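Local structure of 4-alpha-glucanotransferase (Aquifex aeolicus, 1TZ7) at residues R48-F58 against Y487-L498. The protein belongs to the amylomaltase (disproportionating enzyme) family of 4-alpha-glucanotransferases, whose core is a parallel beta/alpha barrel. Residues are numbered along the deposited sequence; the frame is centred on the assembly and turned at random.
Sequences RFLDFLKECGF and YTQKKEFIKKLL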
loop_
_atom_site.group_PDB
_atom_site.type_symbol
_atom_site.label_atom_id
_atom_site.label_comp_id
_atom_site.label_asym_id
_atom_site.label_seq_id
_atom_site.Cartn_x
_atom_site.Cartn_y
_atom_site.Cartn_z
ATOM N N ARG A 48 13.227 11.235 -10.801
ATOM C CA ARG A 48 13.719 10.646 -12.046
ATOM C C ARG A 48 12.718 9.638 -12.606
ATOM O O ARG A 48 12.558 9.525 -13.815
ATOM C CB ARG A 48 15.069 9.964 -11.815
ATOM C CG ARG A 48 15.673 9.314 -13.071
ATOM C CD ARG A 48 16.869 10.067 -13.655
ATOM N NE ARG A 48 17.983 10.161 -12.707
ATOM C CZ ARG A 48 18.796 9.149 -12.393
ATOM N NH1 ARG A 48 18.633 7.951 -12.951
ATOM N NH2 ARG A 48 19.777 9.339 -11.519
ATOM N N PHE A 49 12.052 8.910 -11.714
ATOM C CA PHE A 49 11.069 7.920 -12.119
ATOM C C PHE A 49 9.814 8.592 -12.669
ATOM O O PHE A 49 9.252 8.143 -13.655
ATOM C CB PHE A 49 10.702 7.011 -10.945
ATOM C CG PHE A 49 9.574 6.066 -11.246
ATOM C CD1 PHE A 49 9.739 5.040 -12.165
ATOM C CD2 PHE A 49 8.338 6.208 -10.616
ATOM C CE1 PHE A 49 8.697 4.169 -12.452
ATOM C CE2 PHE A 49 7.286 5.331 -10.903
ATOM C CZ PHE A 49 7.465 4.319 -11.814
ATOM N N LEU A 50 9.383 9.675 -12.023
ATOM C CA LEU A 50 8.267 10.473 -12.529
ATOM C C LEU A 50 8.587 11.067 -13.909
ATOM O O LEU A 50 7.724 11.116 -14.775
ATOM C CB LEU A 50 7.912 11.591 -11.540
ATOM C CG LEU A 50 7.252 11.145 -10.225
ATOM C CD1 LEU A 50 6.967 12.349 -9.341
ATOM C CD2 LEU A 50 5.969 10.359 -10.485
ATOM N N ASP A 51 9.838 11.509 -14.101
ATOM C CA ASP A 51 10.294 12.021 -15.410
ATOM C C ASP A 51 10.191 10.944 -16.468
ATOM O O ASP A 51 9.845 11.217 -17.599
ATOM C CB ASP A 51 11.752 12.500 -15.333
ATOM C CG ASP A 51 11.902 13.814 -14.606
ATOM O OD1 ASP A 51 10.886 14.502 -14.383
ATOM O OD2 ASP A 51 13.009 14.243 -14.221
ATOM N N PHE A 52 10.511 9.711 -16.083
ATOM C CA PHE A 52 10.428 8.563 -16.982
ATOM C C PHE A 52 8.952 8.244 -17.344
ATOM O O PHE A 52 8.632 8.004 -18.508
ATOM C CB PHE A 52 11.108 7.347 -16.332
ATOM C CG PHE A 52 10.875 6.048 -17.057
ATOM C CD1 PHE A 52 9.978 5.112 -16.556
ATOM C CD2 PHE A 52 11.564 5.754 -18.223
ATOM C CE1 PHE A 52 9.766 3.912 -17.214
ATOM C CE2 PHE A 52 11.354 4.551 -18.885
ATOM C CZ PHE A 52 10.451 3.632 -18.377
ATOM N N LEU A 53 8.076 8.252 -16.338
ATOM C CA LEU A 53 6.617 8.138 -16.564
ATOM C C LEU A 53 6.175 9.144 -17.623
ATOM O O LEU A 53 5.570 8.783 -18.622
ATOM C CB LEU A 53 5.840 8.421 -15.262
ATOM C CG LEU A 53 5.620 7.299 -14.231
ATOM C CD1 LEU A 53 4.533 6.354 -14.662
ATOM C CD2 LEU A 53 6.841 6.570 -13.990
ATOM N N LYS A 54 6.483 10.410 -17.377
ATOM C CA LYS A 54 6.047 11.503 -18.242
ATOM C C LYS A 54 6.572 11.329 -19.667
ATOM O O LYS A 54 5.818 11.455 -20.632
ATOM C CB LYS A 54 6.519 12.845 -17.667
ATOM C CG LYS A 54 6.064 14.081 -18.472
ATOM C CD LYS A 54 4.552 14.100 -18.669
ATOM C CE LYS A 54 4.069 15.463 -19.127
ATOM N NZ LYS A 54 4.570 15.795 -20.481
ATOM N N GLU A 55 7.865 11.039 -19.792
ATOM C CA GLU A 55 8.506 10.918 -21.105
ATOM C C GLU A 55 7.877 9.782 -21.924
ATOM O O GLU A 55 7.709 9.903 -23.134
ATOM C CB GLU A 55 10.021 10.677 -20.949
ATOM C CG GLU A 55 10.888 11.619 -21.780
ATOM C CD GLU A 55 10.878 11.276 -23.262
ATOM O OE1 GLU A 55 10.457 10.161 -23.615
ATOM O OE2 GLU A 55 11.293 12.119 -24.070
ATOM N N CYS A 56 7.533 8.686 -21.246
ATOM C CA CYS A 56 6.938 7.515 -21.901
ATOM C C CYS A 56 5.476 7.759 -22.291
ATOM O O CYS A 56 4.978 7.165 -23.240
ATOM C CB CYS A 56 7.014 6.291 -20.974
ATOM S SG CYS A 56 8.681 5.625 -20.738
ATOM N N GLY A 57 4.796 8.628 -21.539
ATOM C CA GLY A 57 3.376 8.896 -21.756
ATOM C C GLY A 57 2.465 8.212 -20.727
ATOM O O GLY A 57 1.243 8.178 -20.896
ATOM N N PHE A 58 3.060 7.665 -19.671
ATOM C CA PHE A 58 2.284 7.087 -18.571
ATOM C C PHE A 58 1.539 8.180 -17.824
ATOM O O PHE A 58 2.011 9.316 -17.742
ATOM C CB PHE A 58 3.201 6.352 -17.587
ATOM C CG PHE A 58 3.696 5.021 -18.083
ATOM C CD1 PHE A 58 2.844 3.926 -18.142
ATOM C CD2 PHE A 58 5.019 4.858 -18.465
ATOM C CE1 PHE A 58 3.301 2.690 -18.588
ATOM C CE2 PHE A 58 5.482 3.623 -18.913
ATOM C CZ PHE A 58 4.617 2.539 -18.972
ATOM N N TYR A 487 16.609 1.571 -15.862
ATOM C CA TYR A 487 15.299 1.250 -16.428
ATOM C C TYR A 487 14.874 2.223 -17.538
ATOM O O TYR A 487 13.915 1.956 -18.256
ATOM C CB TYR A 487 14.229 1.239 -15.323
ATOM C CG TYR A 487 14.082 2.557 -14.600
ATOM C CD1 TYR A 487 14.819 2.828 -13.456
ATOM C CD2 TYR A 487 13.207 3.535 -15.063
ATOM C CE1 TYR A 487 14.693 4.034 -12.787
ATOM C CE2 TYR A 487 13.073 4.748 -14.400
ATOM C CZ TYR A 487 13.823 4.989 -13.259
ATOM O OH TYR A 487 13.702 6.188 -12.588
ATOM N N THR A 488 15.584 3.348 -17.672
ATOM C CA THR A 488 15.210 4.376 -18.669
ATOM C C THR A 488 15.601 3.967 -20.095
ATOM O O THR A 488 15.171 4.594 -21.062
ATOM C CB THR A 488 15.845 5.756 -18.324
ATOM O OG1 THR A 488 17.272 5.684 -18.416
ATOM C CG2 THR A 488 15.577 6.150 -16.875
ATOM N N GLN A 489 16.416 2.918 -20.218
ATOM C CA GLN A 489 16.729 2.333 -21.531
ATOM C C GLN A 489 15.476 1.720 -22.174
ATOM O O GLN A 489 15.416 1.547 -23.389
ATOM C CB GLN A 489 17.817 1.256 -21.398
ATOM C CG GLN A 489 19.155 1.768 -20.866
ATOM C CD GLN A 489 19.676 2.963 -21.639
ATOM O OE1 GLN A 489 19.884 2.882 -22.850
ATOM N NE2 GLN A 489 19.891 4.076 -20.942
ATOM N N LYS A 490 14.482 1.402 -21.346
ATOM C CA LYS A 490 13.239 0.796 -21.824
ATOM C C LYS A 490 12.271 1.836 -22.423
ATOM O O LYS A 490 11.180 1.487 -22.849
ATOM C CB LYS A 490 12.537 0.052 -20.677
ATOM C CG LYS A 490 13.378 -1.051 -20.031
ATOM C CD LYS A 490 13.533 -2.247 -20.954
ATOM C CE LYS A 490 14.299 -3.369 -20.278
ATOM N NZ LYS A 490 15.040 -4.199 -21.257
ATOM N N LYS A 491 12.682 3.105 -22.452
ATOM C CA LYS A 491 11.736 4.199 -22.669
ATOM C C LYS A 491 11.195 4.229 -24.106
ATOM O O LYS A 491 10.006 4.434 -24.313
ATOM C CB LYS A 491 12.359 5.564 -22.266
ATOM C CG LYS A 491 13.066 6.329 -23.391
ATOM C CD LYS A 491 12.209 7.497 -23.900
ATOM C CE LYS A 491 13.037 8.484 -24.721
ATOM N NZ LYS A 491 12.188 9.318 -25.616
ATOM N N GLU A 492 12.063 4.007 -25.087
ATOM C CA GLU A 492 11.654 4.082 -26.498
ATOM C C GLU A 492 10.720 2.924 -26.851
ATOM O O GLU A 492 9.771 3.089 -27.614
ATOM C CB GLU A 492 12.880 4.066 -27.420
ATOM C CG GLU A 492 12.760 5.000 -28.616
ATOM C CD GLU A 492 12.674 6.463 -28.209
ATOM O OE1 GLU A 492 11.571 7.048 -28.306
ATOM O OE2 GLU A 492 13.709 7.026 -27.791
ATOM N N PHE A 493 10.997 1.759 -26.282
ATOM C CA PHE A 493 10.187 0.575 -26.519
ATOM C C PHE A 493 8.770 0.758 -25.939
ATOM O O PHE A 493 7.779 0.566 -26.637
ATOM C CB PHE A 493 10.878 -0.665 -25.914
ATOM C CG PHE A 493 9.935 -1.777 -25.552
ATOM C CD1 PHE A 493 9.577 -1.997 -24.220
ATOM C CD2 PHE A 493 9.411 -2.612 -26.532
ATOM C CE1 PHE A 493 8.704 -3.030 -23.877
ATOM C CE2 PHE A 493 8.539 -3.644 -26.193
ATOM C CZ PHE A 493 8.188 -3.850 -24.860
ATOM N N ILE A 494 8.687 1.144 -24.673
ATOM C CA ILE A 494 7.394 1.229 -23.997
ATOM C C ILE A 494 6.588 2.457 -24.463
ATOM O O ILE A 494 5.372 2.394 -24.579
ATOM C CB ILE A 494 7.576 1.243 -22.453
ATOM C CG1 ILE A 494 6.230 1.001 -21.751
ATOM C CG2 ILE A 494 8.163 2.561 -21.993
ATOM C CD1 ILE A 494 5.627 -0.373 -22.011
ATOM N N LYS A 495 7.278 3.559 -24.737
ATOM C CA LYS A 495 6.628 4.759 -25.284
ATOM C C LYS A 495 5.903 4.430 -26.582
ATOM O O LYS A 495 4.743 4.801 -26.766
ATOM C CB LYS A 495 7.660 5.869 -25.528
ATOM C CG LYS A 495 7.060 7.185 -26.033
ATOM C CD LYS A 495 8.136 8.261 -26.206
ATOM C CE LYS A 495 7.537 9.586 -26.678
ATOM N NZ LYS A 495 8.541 10.438 -27.376
ATOM N N LYS A 496 6.594 3.726 -27.475
ATOM C CA LYS A 496 6.008 3.295 -28.743
ATOM C C LYS A 496 4.741 2.472 -28.508
ATOM O O LYS A 496 3.734 2.669 -29.173
ATOM C CB LYS A 496 7.021 2.463 -29.537
ATOM C CG LYS A 496 6.622 2.212 -30.985
ATOM C CD LYS A 496 7.742 2.591 -31.942
ATOM C CE LYS A 496 7.308 2.449 -33.384
ATOM N NZ LYS A 496 6.501 3.614 -33.844
ATOM N N LEU A 497 4.807 1.551 -27.558
ATOM C CA LEU A 497 3.684 0.651 -27.275
ATOM C C LEU A 497 2.466 1.416 -26.769
ATOM O O LEU A 497 1.350 1.159 -27.199
ATOM C CB LEU A 497 4.093 -0.403 -26.242
ATOM C CG LEU A 497 4.240 -1.844 -26.743
ATOM C CD1 LEU A 497 5.039 -1.911 -28.025
ATOM C CD2 LEU A 497 4.880 -2.699 -25.671
ATOM N N LEU A 498 2.688 2.350 -25.846
ATOM C CA LEU A 498 1.598 3.154 -25.299
ATOM C C LEU A 498 0.884 3.913 -26.416
ATOM O O LEU A 498 -0.327 3.995 -26.428
ATOM C CB LEU A 498 2.125 4.148 -24.248
ATOM C CG LEU A 498 2.647 3.564 -22.928
ATOM C CD1 LEU A 498 2.830 4.670 -21.904
ATOM C CD2 LEU A 498 1.719 2.482 -22.382
#
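Phe52 projects from helix 48-56 into a hollow lined by Tyr487, Thr488, Lys491 and Ile494. Tyr487 meets it in a T-shaped stack. The tyrosine edge points at the phenylalanine face, with ring planes at 86° and centroids 5.1 Å apart. Cys56 SG, one turn on in the same helix, lies over the opposite face, offset toward the rim. Tyr487 CG sits between its backbone N and carbonyl carbon (chi1 60°), which turns the ring toward helix 48-56. Its OH reaches the backbone of the previous turn, 3.2 Å from Phe49 CA.

Cys56 SG also presses on Ile494 CG2 at 3.4 Å. The other branch of Ile494 reaches the far end of the Phe58 ring, CG1 to CZ 3.6 Å. Leu498 CD1 stands over the centre of the Phe58 face, a CH-pi contact 3.7 Å from the centroid. At the outer border, Lys491 NZ bridges to Glu55 OE1 at 2.8 Å, approaching from above the carboxylate plane.

Gly57, with positive phi, ends the first helix in a Schellman motif. Phe52, Phe58 and Leu498 also touch strand 23-27. Helices 48-56 and 491-498 cross at -45°. C-terminal helix 491-500 thus packs beside helix 44-56, the beta-alpha-beta crossover between barrel strands 23-27 and 60-62.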